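Local coordinates for phosphate-binding protein (Xanthomonas axonopodis pv. citri, PDB 5UB3) that probably serves as a periplasmic sensor of the phosphonate-binding protein family, working as the receptor partner of a diguanylate cyclase, at residues L108-L118 against P130-C141. Residues are numbered along the deposited sequence; the frame is centred on the assembly and turned at random.
Sequences LSQLRGHTLAL and PMLELLRNGIAC
Leu134 pushes its two methyls between three leucines of 108-118. Leu134 CD2 lies 3.6 Å from Leu111 CD2, whose side chain crosses it at about a right angle, and 3.7 Å from Leu108 CD1; Leu134 CD1 meets Leu116 CD2 tip to tip at 3.9 Å. Leu108 takes a second partner on its other branch: with its CG swung beside the carbonyl carbon (chi1 -164°), Leu108 CD2 reaches Asn137 ND2 at 3.6 Å and also touches the CG methylene of Glu133. Ile139 crosses Leu108 obliquely, its extended CG1 arm bringing CD1 to within 3.3 Å of Leu108 O, while its CG2 branch packs on the aliphatic CG of Arg112. At the far end of the strand, Leu118 spreads its methyls over two residues, CD2 against Pro130 CG at 3.8 Å and CD1 against Met131 SD at 3.9 Å.

The next shell fixes these groups. Asn137 ND2 donates almost straight (176°) to Glu133 O at 2.9 Å, and Asn137 N approaches that oxygen from the opposite face of its carbonyl plane. A Schellman motif then ends the helix: Gly138, with positive phi, lets Ile139 N bond Leu134 O and its own N bond Leu135 O, turning the chain so that the end of the Ile139 side chain packs on Leu108, Ser109 and Arg112. Farther out, Phe97 touches Leu108, Leu116 and Pro130, and Val178 backs Leu111 and Leu116.

Strand 115-118, paired in parallel with 156-160 and 178-182, runs roughly antiparallel to helix 130-136 (147°), consistent with a periplasmic binding protein lobe. Without hydrogen bonds between the segments, their association rests on apolar contact; the Glu133 carboxylate and Arg112 guanidinium find partners elsewhere, in His204 and Gly154.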
loop_
_atom_site.group_PDB
_atom_site.type_symbol
_atom_site.label_atom_id
_atom_site.label_comp_id
_atom_site.label_asym_id
_atom_site.label_seq_id
_atom_site.Cartn_x
_atom_site.Cartn_y
_atom_site.Cartn_z
ATOM N N LEU A 108 -5.673 9.457 -19.829
ATOM C CA LEU A 108 -6.459 8.359 -19.241
ATOM C C LEU A 108 -7.620 7.836 -20.094
ATOM O O LEU A 108 -7.851 6.585 -20.179
ATOM C CB LEU A 108 -6.990 8.774 -17.854
ATOM C CG LEU A 108 -7.459 7.573 -17.034
ATOM C CD1 LEU A 108 -6.312 6.727 -16.485
ATOM C CD2 LEU A 108 -8.389 8.145 -15.970
ATOM N N SER A 109 -8.390 8.762 -20.675
ATOM C CA SER A 109 -9.555 8.398 -21.519
ATOM C C SER A 109 -9.163 7.470 -22.641
ATOM O O SER A 109 -9.878 6.535 -22.964
ATOM C CB SER A 109 -10.195 9.669 -22.121
ATOM O OG SER A 109 -10.562 10.624 -21.085
ATOM N N GLN A 110 -7.984 7.675 -23.200
ATOM C CA GLN A 110 -7.463 6.769 -24.273
ATOM C C GLN A 110 -6.996 5.400 -23.817
ATOM O O GLN A 110 -6.503 4.600 -24.644
ATOM C CB GLN A 110 -6.341 7.464 -25.028
ATOM C CG GLN A 110 -6.834 8.706 -25.753
ATOM C CD GLN A 110 -5.696 9.543 -26.319
ATOM O OE1 GLN A 110 -4.551 9.143 -26.304
ATOM N NE2 GLN A 110 -6.032 10.714 -26.845
ATOM N N LEU A 111 -7.167 5.083 -22.525
ATOM C CA LEU A 111 -7.041 3.694 -22.086
ATOM C C LEU A 111 -8.078 2.745 -22.710
ATOM O O LEU A 111 -7.834 1.528 -22.765
ATOM C CB LEU A 111 -7.184 3.546 -20.575
ATOM C CG LEU A 111 -5.905 3.318 -19.836
ATOM C CD1 LEU A 111 -5.067 4.603 -19.909
ATOM C CD2 LEU A 111 -6.277 2.972 -18.409
ATOM N N ARG A 112 -9.211 3.285 -23.171
ATOM C CA ARG A 112 -10.253 2.473 -23.818
ATOM C C ARG A 112 -9.715 1.772 -25.033
ATOM O O ARG A 112 -8.919 2.315 -25.774
ATOM C CB ARG A 112 -11.533 3.291 -24.046
ATOM C CG ARG A 112 -12.015 3.815 -22.671
ATOM C CD ARG A 112 -13.485 4.097 -22.506
ATOM N NE ARG A 112 -13.867 5.105 -23.465
ATOM C CZ ARG A 112 -14.779 4.977 -24.437
ATOM N NH1 ARG A 112 -15.534 3.872 -24.619
ATOM N NH2 ARG A 112 -14.967 6.021 -25.225
ATOM N N GLY A 113 -10.007 0.491 -25.136
ATOM C CA GLY A 113 -9.317 -0.376 -26.081
ATOM C C GLY A 113 -7.973 -0.942 -25.725
ATOM O O GLY A 113 -7.438 -1.711 -26.475
ATOM N N HIS A 114 -7.406 -0.587 -24.579
ATOM C CA HIS A 114 -6.039 -0.922 -24.248
ATOM C C HIS A 114 -5.949 -1.656 -22.930
ATOM O O HIS A 114 -6.938 -1.774 -22.214
ATOM C CB HIS A 114 -5.201 0.344 -24.206
ATOM C CG HIS A 114 -4.974 0.911 -25.564
ATOM N ND1 HIS A 114 -5.674 1.991 -26.038
ATOM C CD2 HIS A 114 -4.205 0.482 -26.588
ATOM C CE1 HIS A 114 -5.322 2.231 -27.285
ATOM N NE2 HIS A 114 -4.424 1.328 -27.640
ATOM N N THR A 115 -4.765 -2.131 -22.614
ATOM C CA THR A 115 -4.568 -2.958 -21.463
ATOM C C THR A 115 -3.720 -2.206 -20.416
ATOM O O THR A 115 -2.858 -1.402 -20.718
ATOM C CB THR A 115 -3.930 -4.309 -21.865
ATOM O OG1 THR A 115 -2.684 -4.043 -22.470
ATOM C CG2 THR A 115 -4.774 -5.022 -22.838
ATOM N N LEU A 116 -4.015 -2.507 -19.179
ATOM C CA LEU A 116 -3.371 -1.891 -18.042
ATOM C C LEU A 116 -2.787 -2.979 -17.138
ATOM O O LEU A 116 -3.490 -3.866 -16.770
ATOM C CB LEU A 116 -4.438 -1.141 -17.277
ATOM C CG LEU A 116 -4.092 -0.543 -15.928
ATOM C CD1 LEU A 116 -3.111 0.615 -16.027
ATOM C CD2 LEU A 116 -5.377 -0.030 -15.324
ATOM N N ALA A 117 -1.534 -2.819 -16.728
ATOM C CA ALA A 117 -0.851 -3.651 -15.776
ATOM C C ALA A 117 -1.068 -3.124 -14.379
ATOM O O ALA A 117 -0.668 -2.009 -14.087
ATOM C CB ALA A 117 0.669 -3.648 -16.063
ATOM N N LEU A 118 -1.658 -3.944 -13.534
ATOM C CA LEU A 118 -1.826 -3.653 -12.126
ATOM C C LEU A 118 -1.100 -4.659 -11.291
ATOM O O LEU A 118 -0.603 -5.668 -11.781
ATOM C CB LEU A 118 -3.294 -3.702 -11.824
ATOM C CG LEU A 118 -4.065 -2.654 -12.633
ATOM C CD1 LEU A 118 -5.542 -2.681 -12.246
ATOM C CD2 LEU A 118 -3.516 -1.283 -12.352
ATOM N N PRO A 130 -5.544 3.307 -9.014
ATOM C CA PRO A 130 -5.863 3.377 -10.444
ATOM C C PRO A 130 -7.279 2.882 -10.800
ATOM O O PRO A 130 -7.901 3.455 -11.690
ATOM C CB PRO A 130 -4.814 2.486 -11.099
ATOM C CG PRO A 130 -4.203 1.667 -10.003
ATOM C CD PRO A 130 -4.308 2.557 -8.762
ATOM N N MET A 131 -7.763 1.826 -10.154
ATOM C CA MET A 131 -9.096 1.346 -10.470
ATOM C C MET A 131 -10.129 2.407 -10.096
ATOM O O MET A 131 -11.093 2.630 -10.800
ATOM C CB MET A 131 -9.471 0.044 -9.737
ATOM C CG MET A 131 -8.809 -1.186 -10.269
ATOM S SD MET A 131 -9.223 -1.497 -11.996
ATOM C CE MET A 131 -10.285 -2.912 -11.795
ATOM N N LEU A 132 -9.919 3.054 -8.963
ATOM C CA LEU A 132 -10.820 4.120 -8.553
ATOM C C LEU A 132 -10.841 5.184 -9.627
ATOM O O LEU A 132 -11.902 5.669 -9.968
ATOM C CB LEU A 132 -10.379 4.745 -7.210
ATOM C CG LEU A 132 -11.228 5.864 -6.711
ATOM C CD1 LEU A 132 -12.666 5.379 -6.584
ATOM C CD2 LEU A 132 -10.652 6.325 -5.380
ATOM N N GLU A 133 -9.661 5.542 -10.122
ATOM C CA GLU A 133 -9.560 6.575 -11.123
ATOM C C GLU A 133 -10.364 6.228 -12.358
ATOM O O GLU A 133 -11.007 7.089 -12.950
ATOM C CB GLU A 133 -8.125 6.880 -11.475
ATOM C CG GLU A 133 -7.940 8.271 -12.065
ATOM C CD GLU A 133 -7.938 9.400 -11.027
ATOM O OE1 GLU A 133 -8.335 9.185 -9.847
ATOM O OE2 GLU A 133 -7.521 10.486 -11.453
ATOM N N LEU A 134 -10.333 4.974 -12.747
ATOM C CA LEU A 134 -11.027 4.570 -13.924
ATOM C C LEU A 134 -12.518 4.648 -13.663
ATOM O O LEU A 134 -13.276 5.098 -14.520
ATOM C CB LEU A 134 -10.588 3.174 -14.376
ATOM C CG LEU A 134 -9.146 3.057 -14.858
ATOM C CD1 LEU A 134 -8.928 1.600 -15.237
ATOM C CD2 LEU A 134 -8.769 3.980 -15.968
ATOM N N LEU A 135 -12.941 4.237 -12.481
ATOM C CA LEU A 135 -14.338 4.335 -12.154
ATOM C C LEU A 135 -14.873 5.767 -12.248
ATOM O O LEU A 135 -15.924 6.005 -12.864
ATOM C CB LEU A 135 -14.639 3.747 -10.780
ATOM C CG LEU A 135 -14.664 2.248 -10.651
ATOM C CD1 LEU A 135 -14.723 1.981 -9.176
ATOM C CD2 LEU A 135 -15.836 1.525 -11.313
ATOM N N ARG A 136 -14.131 6.694 -11.679
ATOM C CA ARG A 136 -14.543 8.102 -11.671
ATOM C C ARG A 136 -14.698 8.646 -13.073
ATOM O O ARG A 136 -15.561 9.470 -13.299
ATOM C CB ARG A 136 -13.526 8.982 -10.916
ATOM C CG ARG A 136 -13.584 8.787 -9.412
ATOM C CD ARG A 136 -12.260 9.185 -8.811
ATOM N NE ARG A 136 -12.365 9.331 -7.371
ATOM C CZ ARG A 136 -11.393 9.806 -6.592
ATOM N NH1 ARG A 136 -10.215 10.138 -7.076
ATOM N NH2 ARG A 136 -11.610 9.954 -5.302
ATOM N N ASN A 137 -13.874 8.156 -14.003
ATOM C CA ASN A 137 -13.909 8.598 -15.385
ATOM C C ASN A 137 -14.763 7.738 -16.310
ATOM O O ASN A 137 -14.756 7.946 -17.521
ATOM C CB ASN A 137 -12.471 8.722 -15.877
ATOM C CG ASN A 137 -11.774 9.931 -15.259
ATOM O OD1 ASN A 137 -11.870 11.067 -15.761
ATOM N ND2 ASN A 137 -11.123 9.700 -14.133
ATOM N N GLY A 138 -15.494 6.781 -15.754
ATOM C CA GLY A 138 -16.396 5.967 -16.518
ATOM C C GLY A 138 -15.714 5.047 -17.487
ATOM O O GLY A 138 -16.318 4.631 -18.492
ATOM N N ILE A 139 -14.461 4.708 -17.198
ATOM C CA ILE A 139 -13.646 3.912 -18.097
ATOM C C ILE A 139 -13.777 2.456 -17.618
ATOM O O ILE A 139 -13.208 2.050 -16.565
ATOM C CB ILE A 139 -12.187 4.349 -18.083
ATOM C CG1 ILE A 139 -12.068 5.739 -18.689
ATOM C CG2 ILE A 139 -11.326 3.345 -18.812
ATOM C CD1 ILE A 139 -10.703 6.345 -18.553
ATOM N N ALA A 140 -14.508 1.656 -18.380
ATOM C CA ALA A 140 -14.669 0.261 -18.034
ATOM C C ALA A 140 -13.317 -0.458 -18.133
ATOM O O ALA A 140 -12.487 -0.171 -19.008
ATOM C CB ALA A 140 -15.703 -0.384 -18.936
ATOM N N CYS A 141 -13.090 -1.353 -17.191
ATOM C CA CYS A 141 -11.831 -2.044 -17.151
ATOM C C CYS A 141 -12.041 -3.444 -16.657
ATOM O O CYS A 141 -12.096 -3.682 -15.467
ATOM C CB CYS A 141 -10.847 -1.262 -16.292
ATOM S SG CYS A 141 -9.128 -1.833 -16.588
#